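Local coordinates for protein DNA polymerase sliding clamp 2 (Thermococcus kodakarensis, PDB 3LX2) that probably encircles DNA as a ring-shaped homotrimer and serves as a sliding platform that tethers the polymerase and other proteins during replication, at residues F3-D8 / S59-E64; D87-R92 / L99-L104; S198-A203 / F242-R247; K149-S154 / F166-N171. One frame throughout, in Å; residues are numbered along the deposited sequence.

How the contacts relate
From the N terminus, contact 1 closes first, bringing residues 59-64 back to the opening strand 3-7 across a loop of 50 residues. Contact 2 follows as a tight hairpin, 87-92 with 99-104. Its first strand lies beside strand 3-7, so contacts 1 and 2 belong to one five-stranded sheet, their centres about 10 Å apart. In the C-terminal half, contact 4 joins the end of helix 138-151 to strand 164-169, and contact 3 then brings the C-terminal tail to strand 196-201. R247 of contact 3 reaches D153 and S154 of contact 4. The four loops run in series, without nesting or crossing; the centres of contacts 2 and 4 are about 42 Å apart.

Contact 1: residues F3-D8 / S59-E64; sequences FEIVFD and SKYSVE
Two main-chain hydrogen bonds carry most of the polar link between F3-D8 and S59-E64. E4 N gives a nearly straight bond to S62 O (2.9 Å, 173° at the hydrogen), and V6 N gives one to K60 O (2.8 Å). The return bonds are poorer: S62 N to E4 O is strongly bent, and K60 N to V6 O is long, so both are weak. The two good bonds thus both use amides of 3-8. The pairing is antiparallel, and 60-63 is the outermost strand of a five-stranded sheet in this chain. It begins with a classic beta bulge, where S59 and K60 both face V6. Beside the bulge a water accepts from D8 N (2.6 Å) and also bonds S59 OG. Apolar contacts line both faces. On one, I5 lies alongside Y61, pointing the same way, and its CD1 meets the ring obliquely, 3.4 Å from Y61 CE1. I5 CG1 stands anti to the carbonyl carbon (chi1 -77°), from where it too touches Y61 CE1 and CD1; the ring's hydroxyl bonds N32 O, which helps fix its position. Farther along this face F3 CB rests 3.7 Å from V63 CG2. On the opposite face V6 CG2 packs against K60 CB, also at 3.7 Å. Among the charged ends, E4 turns to R92 and D8 to R235, both outside the pairing.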
# COMPACT_ATOMS: atom_id res chain seq x y z
N PHE A 3 -5.02 -9.49 37.87
CA PHE A 3 -4.15 -8.36 37.59
C PHE A 3 -4.78 -7.25 36.75
O PHE A 3 -5.79 -7.44 36.09
CB PHE A 3 -2.83 -8.84 36.95
CG PHE A 3 -3.00 -9.48 35.61
CD1 PHE A 3 -3.16 -8.70 34.46
CD2 PHE A 3 -3.01 -10.85 35.49
CE1 PHE A 3 -3.31 -9.29 33.20
CE2 PHE A 3 -3.14 -11.46 34.23
CZ PHE A 3 -3.29 -10.67 33.08
N GLU A 4 -4.13 -6.10 36.80
CA GLU A 4 -4.43 -4.99 35.95
C GLU A 4 -3.10 -4.31 35.60
O GLU A 4 -2.44 -3.75 36.47
CB GLU A 4 -5.38 -3.98 36.63
CG GLU A 4 -5.63 -2.79 35.74
CD GLU A 4 -6.92 -2.02 36.01
OE1 GLU A 4 -8.01 -2.65 36.03
OE2 GLU A 4 -6.84 -0.76 36.14
N ILE A 5 -2.74 -4.34 34.33
CA ILE A 5 -1.50 -3.79 33.84
C ILE A 5 -1.84 -2.81 32.72
O ILE A 5 -2.68 -3.10 31.86
CB ILE A 5 -0.63 -4.96 33.28
CG1 ILE A 5 0.01 -5.71 34.44
CG2 ILE A 5 0.44 -4.48 32.30
CD1 ILE A 5 0.59 -7.12 34.05
N VAL A 6 -1.15 -1.68 32.70
CA VAL A 6 -1.40 -0.65 31.73
C VAL A 6 -0.09 -0.28 31.08
O VAL A 6 0.87 0.09 31.78
CB VAL A 6 -1.96 0.62 32.39
CG1 VAL A 6 -2.25 1.61 31.33
CG2 VAL A 6 -3.24 0.35 33.24
N PHE A 7 -0.04 -0.40 29.74
CA PHE A 7 1.14 0.01 28.99
C PHE A 7 0.76 1.21 28.13
O PHE A 7 -0.29 1.23 27.52
CB PHE A 7 1.68 -1.19 28.18
CG PHE A 7 3.05 -0.96 27.53
CD1 PHE A 7 4.20 -0.79 28.29
CD2 PHE A 7 3.17 -0.93 26.13
CE1 PHE A 7 5.50 -0.59 27.65
CE2 PHE A 7 4.44 -0.75 25.48
CZ PHE A 7 5.61 -0.58 26.24
N ASP A 8 1.59 2.22 28.04
CA ASP A 8 1.13 3.44 27.35
C ASP A 8 1.27 3.45 25.84
O ASP A 8 1.03 4.48 25.19
CB ASP A 8 1.77 4.69 27.94
CG ASP A 8 3.24 4.69 27.75
OD1 ASP A 8 3.72 3.86 26.95
OD2 ASP A 8 3.91 5.52 28.38
N SER A 59 2.83 1.90 32.70
CA SER A 59 2.26 3.03 33.46
C SER A 59 1.63 2.63 34.80
O SER A 59 1.83 3.31 35.79
CB SER A 59 1.20 3.78 32.69
OG SER A 59 1.47 3.81 31.33
N LYS A 60 0.82 1.58 34.81
CA LYS A 60 0.27 1.02 36.05
C LYS A 60 0.54 -0.47 36.02
O LYS A 60 0.37 -1.14 35.04
CB LYS A 60 -1.24 1.26 36.23
CG LYS A 60 -1.71 2.73 36.16
CD LYS A 60 -1.94 3.36 37.52
CE LYS A 60 -1.36 4.81 37.62
NZ LYS A 60 -1.60 5.57 38.98
N TYR A 61 1.02 -1.01 37.10
CA TYR A 61 1.29 -2.38 37.09
C TYR A 61 0.77 -2.81 38.40
O TYR A 61 1.14 -2.22 39.41
CB TYR A 61 2.79 -2.61 37.06
CG TYR A 61 3.10 -4.05 36.80
CD1 TYR A 61 3.21 -4.52 35.49
CD2 TYR A 61 3.28 -4.97 37.86
CE1 TYR A 61 3.50 -5.84 35.23
CE2 TYR A 61 3.57 -6.29 37.61
CZ TYR A 61 3.67 -6.72 36.28
OH TYR A 61 3.95 -8.03 35.95
N SER A 62 -0.07 -3.83 38.41
CA SER A 62 -0.55 -4.37 39.66
C SER A 62 -1.08 -5.79 39.53
O SER A 62 -2.07 -6.03 38.82
CB SER A 62 -1.58 -3.42 40.32
OG SER A 62 -2.63 -4.17 40.90
N VAL A 63 -0.38 -6.71 40.22
CA VAL A 63 -0.69 -8.15 40.24
C VAL A 63 -0.88 -8.68 41.66
O VAL A 63 -0.13 -8.33 42.59
CB VAL A 63 0.45 -8.99 39.61
CG1 VAL A 63 0.15 -10.49 39.76
CG2 VAL A 63 0.71 -8.58 38.14
N GLU A 64 -1.88 -9.54 41.84
CA GLU A 64 -2.10 -10.17 43.13
C GLU A 64 -1.40 -11.52 43.19
O GLU A 64 -0.19 -11.58 43.45
CB GLU A 64 -3.58 -10.28 43.42
CG GLU A 64 -4.25 -9.01 43.03
CD GLU A 64 -5.06 -8.44 44.12
OE1 GLU A 64 -5.91 -9.20 44.65
OE2 GLU A 64 -4.83 -7.24 44.43
O HOH W 1 3.63 2.05 29.64

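Contact 2: residues D87-R92 / L99-L104; sequences DTLVLR and LEVGLL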
# COMPACT_ATOMS: atom_id res chain seq x y z
N ASP A 87 -2.91 5.18 21.31
CA ASP A 87 -3.84 4.36 22.15
C ASP A 87 -3.05 3.76 23.31
O ASP A 87 -1.90 3.37 23.12
CB ASP A 87 -4.47 3.18 21.40
CG ASP A 87 -5.67 3.57 20.47
OD1 ASP A 87 -6.29 4.62 20.61
OD2 ASP A 87 -5.98 2.78 19.56
N THR A 88 -3.62 3.69 24.50
CA THR A 88 -2.94 2.95 25.54
C THR A 88 -3.45 1.50 25.59
O THR A 88 -4.48 1.19 24.99
CB THR A 88 -3.04 3.63 26.97
OG1 THR A 88 -4.34 3.42 27.49
CG2 THR A 88 -2.69 5.08 26.93
N LEU A 89 -2.74 0.61 26.28
CA LEU A 89 -3.10 -0.79 26.32
C LEU A 89 -3.34 -1.17 27.76
O LEU A 89 -2.54 -0.85 28.64
CB LEU A 89 -1.95 -1.67 25.79
CG LEU A 89 -1.94 -3.20 26.01
CD1 LEU A 89 -3.16 -3.84 25.48
CD2 LEU A 89 -0.70 -3.89 25.36
N VAL A 90 -4.45 -1.86 27.98
CA VAL A 90 -4.74 -2.40 29.30
C VAL A 90 -4.89 -3.89 29.18
O VAL A 90 -5.71 -4.37 28.39
CB VAL A 90 -6.10 -1.95 29.86
CG1 VAL A 90 -6.34 -2.55 31.29
CG2 VAL A 90 -6.27 -0.42 29.85
N LEU A 91 -4.15 -4.63 30.01
CA LEU A 91 -4.39 -6.04 30.16
C LEU A 91 -4.91 -6.32 31.56
O LEU A 91 -4.33 -5.90 32.56
CB LEU A 91 -3.13 -6.83 29.91
CG LEU A 91 -2.39 -6.56 28.59
CD1 LEU A 91 -0.97 -7.21 28.66
CD2 LEU A 91 -3.19 -7.12 27.43
N ARG A 92 -6.03 -7.03 31.62
CA ARG A 92 -6.74 -7.18 32.85
C ARG A 92 -7.37 -8.56 33.00
O ARG A 92 -8.05 -9.06 32.10
CB ARG A 92 -7.81 -6.11 32.93
CG ARG A 92 -8.59 -6.22 34.17
CD ARG A 92 -9.86 -5.46 34.00
NE ARG A 92 -9.62 -4.03 34.10
CZ ARG A 92 -10.44 -3.12 33.61
NH1 ARG A 92 -11.55 -3.49 32.96
NH2 ARG A 92 -10.15 -1.84 33.76
N LEU A 99 -8.83 -13.22 29.17
CA LEU A 99 -8.02 -12.00 29.28
C LEU A 99 -8.90 -10.84 28.82
O LEU A 99 -9.48 -10.87 27.71
CB LEU A 99 -6.78 -12.10 28.42
CG LEU A 99 -5.89 -10.90 28.12
CD1 LEU A 99 -5.09 -10.49 29.32
CD2 LEU A 99 -4.94 -11.29 26.98
N GLU A 100 -9.03 -9.84 29.65
CA GLU A 100 -9.66 -8.65 29.15
C GLU A 100 -8.60 -7.67 28.56
O GLU A 100 -7.57 -7.35 29.23
CB GLU A 100 -10.58 -8.03 30.21
CG GLU A 100 -11.17 -6.71 29.80
CD GLU A 100 -12.35 -6.30 30.68
OE1 GLU A 100 -12.31 -6.59 31.93
OE2 GLU A 100 -13.32 -5.70 30.12
N VAL A 101 -8.85 -7.20 27.32
CA VAL A 101 -7.91 -6.32 26.60
C VAL A 101 -8.59 -5.01 26.24
O VAL A 101 -9.63 -4.96 25.56
CB VAL A 101 -7.44 -6.95 25.26
CG1 VAL A 101 -6.37 -6.06 24.54
CG2 VAL A 101 -6.94 -8.36 25.46
N GLY A 102 -8.00 -3.91 26.67
CA GLY A 102 -8.59 -2.64 26.39
C GLY A 102 -7.72 -1.76 25.54
O GLY A 102 -6.51 -1.78 25.67
N LEU A 103 -8.35 -0.98 24.68
CA LEU A 103 -7.62 -0.03 23.83
C LEU A 103 -8.21 1.35 24.10
O LEU A 103 -9.37 1.60 23.81
CB LEU A 103 -7.76 -0.39 22.34
CG LEU A 103 -7.16 -1.73 21.86
CD1 LEU A 103 -7.43 -1.94 20.35
CD2 LEU A 103 -5.67 -1.79 22.06
N LEU A 104 -7.43 2.23 24.72
CA LEU A 104 -8.03 3.46 25.21
C LEU A 104 -7.52 4.65 24.41
O LEU A 104 -6.32 4.96 24.44
CB LEU A 104 -7.78 3.65 26.73
CG LEU A 104 -7.91 2.40 27.64
CD1 LEU A 104 -7.99 2.76 29.10
CD2 LEU A 104 -9.07 1.51 27.32
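At the edge of the R92 guanidinium, in its plane, sits E100 OE1, while the carboxylate itself is turned almost perpendicular, the two planes 87° apart. R92 NH1 points well at that oxygen but from 3.4 Å, which makes a long, weak salt bridge. The side chains run side by side in the same direction; a bend at chi3 (-76°) turns the R92 guanidinium so that NH1 faces E100, whose OE1 lies equally close to R92 CD. W110 of the next strand touches both residues, and R92 NE is engaged by E4 on the other flanking strand. Beneath this pair the two strands of the hairpin zip together regularly. T88, V90 and R92 each exchange two hydrogen bonds with L104, G102 and E100, among them G102 N to V90 O at 2.9 Å and E100 N to R92 O at 2.8 Å. On the face of R92 and E100, V90 CG2 meets L104 CD1 at 3.7 Å, and T88 OG1 lies 3.5 Å from L104 CB; G102 brings no side chain to this row. The other face is wholly aliphatic: L89 CD1 approaches V101 CG1 at 4.0 Å, and L91 CB approaches L99 CD1 at 4.2 Å. Helices 10-21 and 73-80 cover it. On the more polar face, the charge of R92 would be expected to favour ionised carboxylates, more so for E4 than for weakly held E100.

Contact 3: residues S198-A203 / F242-R247; sequences SAYGVA and FLIAPR
Carbon-to-oxygen and apolar contacts dominate where Y200 meets I244-P246. The ring turns its CD1-CE1 side to the tail: A245 O lies at the ring edge, near its plane, 3.6 Å from Y200 CD1, while I244 O comes in obliquely to Y200 CE1 at 3.4 Å. P246 CB packs on the same ring carbon at 4.1 Å, and Y200 CB touches I244 CG2. Y200 OH is bonded to I226 O, holding the far end of the ring. Here the chain has left the large sheet after strand 238-244 and passes strand 196-201 at a steep angle without pairing with it. In relatives of PCNA this Ala-Pro stretch borders the groove for PIP-box peptides, and it probably does so here. One water bridges the segments, accepting from G201 N (2.9 Å) and donating to A245 O (2.6 Å). A199 O is 2.9 Å from R247 N, but the angle is too poor for a hydrogen bond; the same oxygen receives a CA-H...O contact from P246 CA. The R247 chain is extended from CG to NE. G201 CA, at the N-cap position of helix 202-209, lies over one guanidinium face, toward its rim, 3.7 Å from R247 NH2. R247 NH1 continues to S154 and D153.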
# COMPACT_ATOMS: atom_id res chain seq x y z
N SER A 198 29.21 -19.19 10.98
CA SER A 198 28.01 -20.03 11.00
C SER A 198 26.90 -19.58 10.03
O SER A 198 26.90 -18.44 9.53
CB SER A 198 27.45 -20.08 12.42
OG SER A 198 26.18 -20.70 12.41
N ALA A 199 25.94 -20.48 9.80
CA ALA A 199 24.82 -20.23 8.93
C ALA A 199 23.47 -20.41 9.62
O ALA A 199 23.23 -21.42 10.32
CB ALA A 199 24.87 -21.13 7.70
N TYR A 200 22.58 -19.46 9.35
CA TYR A 200 21.25 -19.49 9.90
C TYR A 200 20.25 -19.23 8.79
O TYR A 200 20.62 -18.79 7.67
CB TYR A 200 21.12 -18.45 11.03
CG TYR A 200 22.27 -18.54 12.00
CD1 TYR A 200 22.24 -19.45 13.02
CD2 TYR A 200 23.40 -17.75 11.85
CE1 TYR A 200 23.31 -19.57 13.89
CE2 TYR A 200 24.49 -17.87 12.72
CZ TYR A 200 24.42 -18.78 13.74
OH TYR A 200 25.45 -18.95 14.63
N GLY A 201 19.00 -19.55 9.08
CA GLY A 201 17.97 -19.48 8.09
C GLY A 201 17.53 -18.05 7.90
O GLY A 201 17.02 -17.42 8.83
N VAL A 202 17.72 -17.53 6.70
CA VAL A 202 17.24 -16.20 6.37
C VAL A 202 15.81 -15.88 6.82
O VAL A 202 15.51 -14.77 7.34
CB VAL A 202 17.41 -15.98 4.86
CG1 VAL A 202 16.60 -14.80 4.35
CG2 VAL A 202 18.88 -15.77 4.57
N ALA A 203 14.92 -16.85 6.62
CA ALA A 203 13.50 -16.63 6.81
C ALA A 203 13.32 -16.31 8.25
O ALA A 203 12.70 -15.31 8.63
CB ALA A 203 12.73 -17.90 6.48
N PHE A 242 16.27 -13.97 21.07
CA PHE A 242 16.08 -15.12 20.24
C PHE A 242 17.39 -15.93 20.09
O PHE A 242 18.48 -15.38 19.80
CB PHE A 242 15.59 -14.70 18.86
CG PHE A 242 14.22 -14.04 18.85
CD1 PHE A 242 13.07 -14.81 18.75
CD2 PHE A 242 14.08 -12.65 18.91
CE1 PHE A 242 11.78 -14.20 18.69
CE2 PHE A 242 12.81 -12.05 18.86
CZ PHE A 242 11.65 -12.83 18.77
N LEU A 243 17.29 -17.23 20.33
CA LEU A 243 18.37 -18.13 19.91
C LEU A 243 17.94 -18.84 18.65
O LEU A 243 16.81 -19.37 18.57
CB LEU A 243 18.72 -19.12 21.01
CG LEU A 243 19.11 -18.57 22.38
CD1 LEU A 243 19.20 -19.72 23.36
CD2 LEU A 243 20.38 -17.80 22.41
N ILE A 244 18.79 -18.79 17.63
CA ILE A 244 18.46 -19.43 16.36
C ILE A 244 19.48 -20.52 16.07
O ILE A 244 20.69 -20.25 15.97
CB ILE A 244 18.47 -18.48 15.16
CG1 ILE A 244 17.54 -17.28 15.38
CG2 ILE A 244 18.04 -19.26 13.85
CD1 ILE A 244 18.21 -16.06 15.93
N ALA A 245 18.99 -21.75 15.95
CA ALA A 245 19.85 -22.90 15.69
C ALA A 245 20.57 -22.77 14.34
O ALA A 245 20.00 -22.25 13.37
CB ALA A 245 19.05 -24.22 15.77
N PRO A 246 21.85 -23.20 14.30
CA PRO A 246 22.67 -23.14 13.09
C PRO A 246 22.22 -24.11 12.03
O PRO A 246 21.20 -24.74 12.14
CB PRO A 246 24.06 -23.54 13.57
CG PRO A 246 23.85 -24.18 14.91
CD PRO A 246 22.63 -23.58 15.48
N ARG A 247 23.00 -24.23 10.98
CA ARG A 247 22.65 -25.05 9.83
C ARG A 247 23.84 -25.85 9.35
O ARG A 247 24.90 -25.79 9.98
CB ARG A 247 22.16 -24.15 8.71
CG ARG A 247 20.72 -23.87 8.78
CD ARG A 247 20.23 -23.60 7.41
NE ARG A 247 18.80 -23.33 7.43
CZ ARG A 247 18.12 -22.82 6.41
NH1 ARG A 247 18.74 -22.53 5.26
NH2 ARG A 247 16.81 -22.60 6.55
O HOH W 2 18.64 -21.48 11.24

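Contact 4: residues K149-S154 / F166-N171; sequences KLVSDS and FKAEGN
V151 and A168 bury the most surface here, and they meet directly, V151 CG1 lying 4.0 Å from A168 CB. With CG1 anti to the backbone N (chi1 166°), that methyl is carried over the main chain at the end of strand 164-169, where its nearest neighbour is G170 N at 3.6 Å and the carbonyl carbon of A168 comes next. The valine methyl settles on the backbone as the strand gives way to the following turn; the absence of a side chain at G170 leaves room for the V151 carbonyl oxygen. V175 of the neighbouring strand touches V151 and A168 alike, which carries the apolar patch on to the next strand. The methyl of A168 is approached from a second direction by the chain leaving the helix: S154 O stands 3.6 Å from A168 CB, and S152 CB reaches the same methyl at 4.0 Å. A148, one turn back in the helix, also packs on it. S152 takes part through its CB, while its hydroxyl oxygen, anti to the backbone N, accepts a straight hydrogen bond from S154 N (2.9 Å, 164°). No hydrogen bond joins the two segments, so the contact is held by packing, and the internal bond of S152 fixes the path of the link. L150, the residue before V151, packs on L82 of a second subunit, which places this corner beside a subunit boundary of the ring. The serine bond forms an ST turn, by which helix 138-151 passes into strand 154-159; the helix end packed on an antiparallel hairpin is part of the helix-on-sheet layering of the DNA clamp fold.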
# COMPACT_ATOMS: atom_id res chain seq x y z
N LYS A 149 18.48 -13.20 1.29
CA LYS A 149 17.28 -13.85 0.77
C LYS A 149 17.25 -13.95 -0.75
O LYS A 149 16.74 -14.93 -1.28
CB LYS A 149 15.97 -13.17 1.26
CG LYS A 149 14.70 -13.74 0.60
CD LYS A 149 13.50 -13.94 1.53
CE LYS A 149 12.76 -12.60 1.77
NZ LYS A 149 11.31 -12.78 1.72
N LEU A 150 17.75 -12.94 -1.45
CA LEU A 150 17.75 -12.97 -2.89
C LEU A 150 18.64 -14.08 -3.42
O LEU A 150 18.43 -14.59 -4.51
CB LEU A 150 18.26 -11.65 -3.40
CG LEU A 150 17.30 -10.74 -4.15
CD1 LEU A 150 15.83 -10.87 -3.75
CD2 LEU A 150 17.78 -9.30 -4.01
N VAL A 151 19.61 -14.47 -2.63
CA VAL A 151 20.63 -15.34 -3.10
C VAL A 151 20.45 -16.74 -2.58
O VAL A 151 20.78 -17.69 -3.30
CB VAL A 151 21.96 -14.74 -2.74
CG1 VAL A 151 23.11 -15.73 -2.88
CG2 VAL A 151 22.17 -13.53 -3.62
N SER A 152 19.87 -16.88 -1.38
CA SER A 152 19.87 -18.15 -0.66
C SER A 152 18.85 -18.19 0.44
O SER A 152 18.29 -17.18 0.81
CB SER A 152 21.24 -18.39 -0.06
OG SER A 152 21.25 -19.58 0.72
N ASP A 153 18.65 -19.35 1.02
CA ASP A 153 17.80 -19.50 2.19
C ASP A 153 18.66 -19.47 3.46
O ASP A 153 18.15 -19.47 4.58
CB ASP A 153 17.00 -20.81 2.08
CG ASP A 153 17.90 -22.03 1.68
OD1 ASP A 153 18.40 -22.11 0.50
OD2 ASP A 153 18.09 -22.91 2.55
N SER A 154 19.97 -19.39 3.28
CA SER A 154 20.91 -19.42 4.39
C SER A 154 21.72 -18.17 4.37
O SER A 154 21.99 -17.65 3.28
CB SER A 154 21.84 -20.59 4.22
OG SER A 154 21.20 -21.74 4.70
N PHE A 166 28.30 -10.40 6.49
CA PHE A 166 27.16 -11.28 6.23
C PHE A 166 27.04 -11.75 4.76
O PHE A 166 26.77 -10.95 3.86
CB PHE A 166 25.89 -10.53 6.54
CG PHE A 166 25.91 -9.85 7.84
CD1 PHE A 166 25.62 -10.56 9.00
CD2 PHE A 166 26.21 -8.49 7.92
CE1 PHE A 166 25.64 -9.93 10.23
CE2 PHE A 166 26.22 -7.86 9.14
CZ PHE A 166 25.93 -8.58 10.30
N LYS A 167 27.22 -13.05 4.51
CA LYS A 167 27.27 -13.53 3.13
C LYS A 167 26.43 -14.74 2.89
O LYS A 167 26.17 -15.55 3.76
CB LYS A 167 28.69 -13.79 2.64
CG LYS A 167 29.33 -15.13 3.03
CD LYS A 167 30.89 -15.08 2.77
CE LYS A 167 31.50 -16.44 2.28
NZ LYS A 167 32.99 -16.62 2.65
N ALA A 168 26.01 -14.81 1.64
CA ALA A 168 25.21 -15.91 1.17
C ALA A 168 25.80 -16.41 -0.14
O ALA A 168 26.49 -15.68 -0.87
CB ALA A 168 23.77 -15.48 1.02
N GLU A 169 25.56 -17.68 -0.41
CA GLU A 169 25.95 -18.26 -1.68
C GLU A 169 24.90 -19.23 -2.19
O GLU A 169 24.44 -20.11 -1.47
CB GLU A 169 27.36 -18.85 -1.62
CG GLU A 169 27.88 -19.15 -3.07
CD GLU A 169 29.36 -19.65 -3.19
OE1 GLU A 169 30.12 -19.72 -2.18
OE2 GLU A 169 29.76 -19.97 -4.34
N GLY A 170 24.51 -19.03 -3.45
CA GLY A 170 23.57 -19.90 -4.18
C GLY A 170 24.22 -20.62 -5.34
O GLY A 170 25.45 -20.58 -5.50
N ASN A 171 23.39 -21.30 -6.14
CA ASN A 171 23.85 -21.98 -7.34
C ASN A 171 24.72 -21.07 -8.25
O ASN A 171 25.86 -21.46 -8.65
CB ASN A 171 22.70 -22.72 -8.07
CG ASN A 171 21.58 -21.79 -8.67
OD1 ASN A 171 21.15 -20.77 -8.09
ND2 ASN A 171 21.04 -22.21 -9.83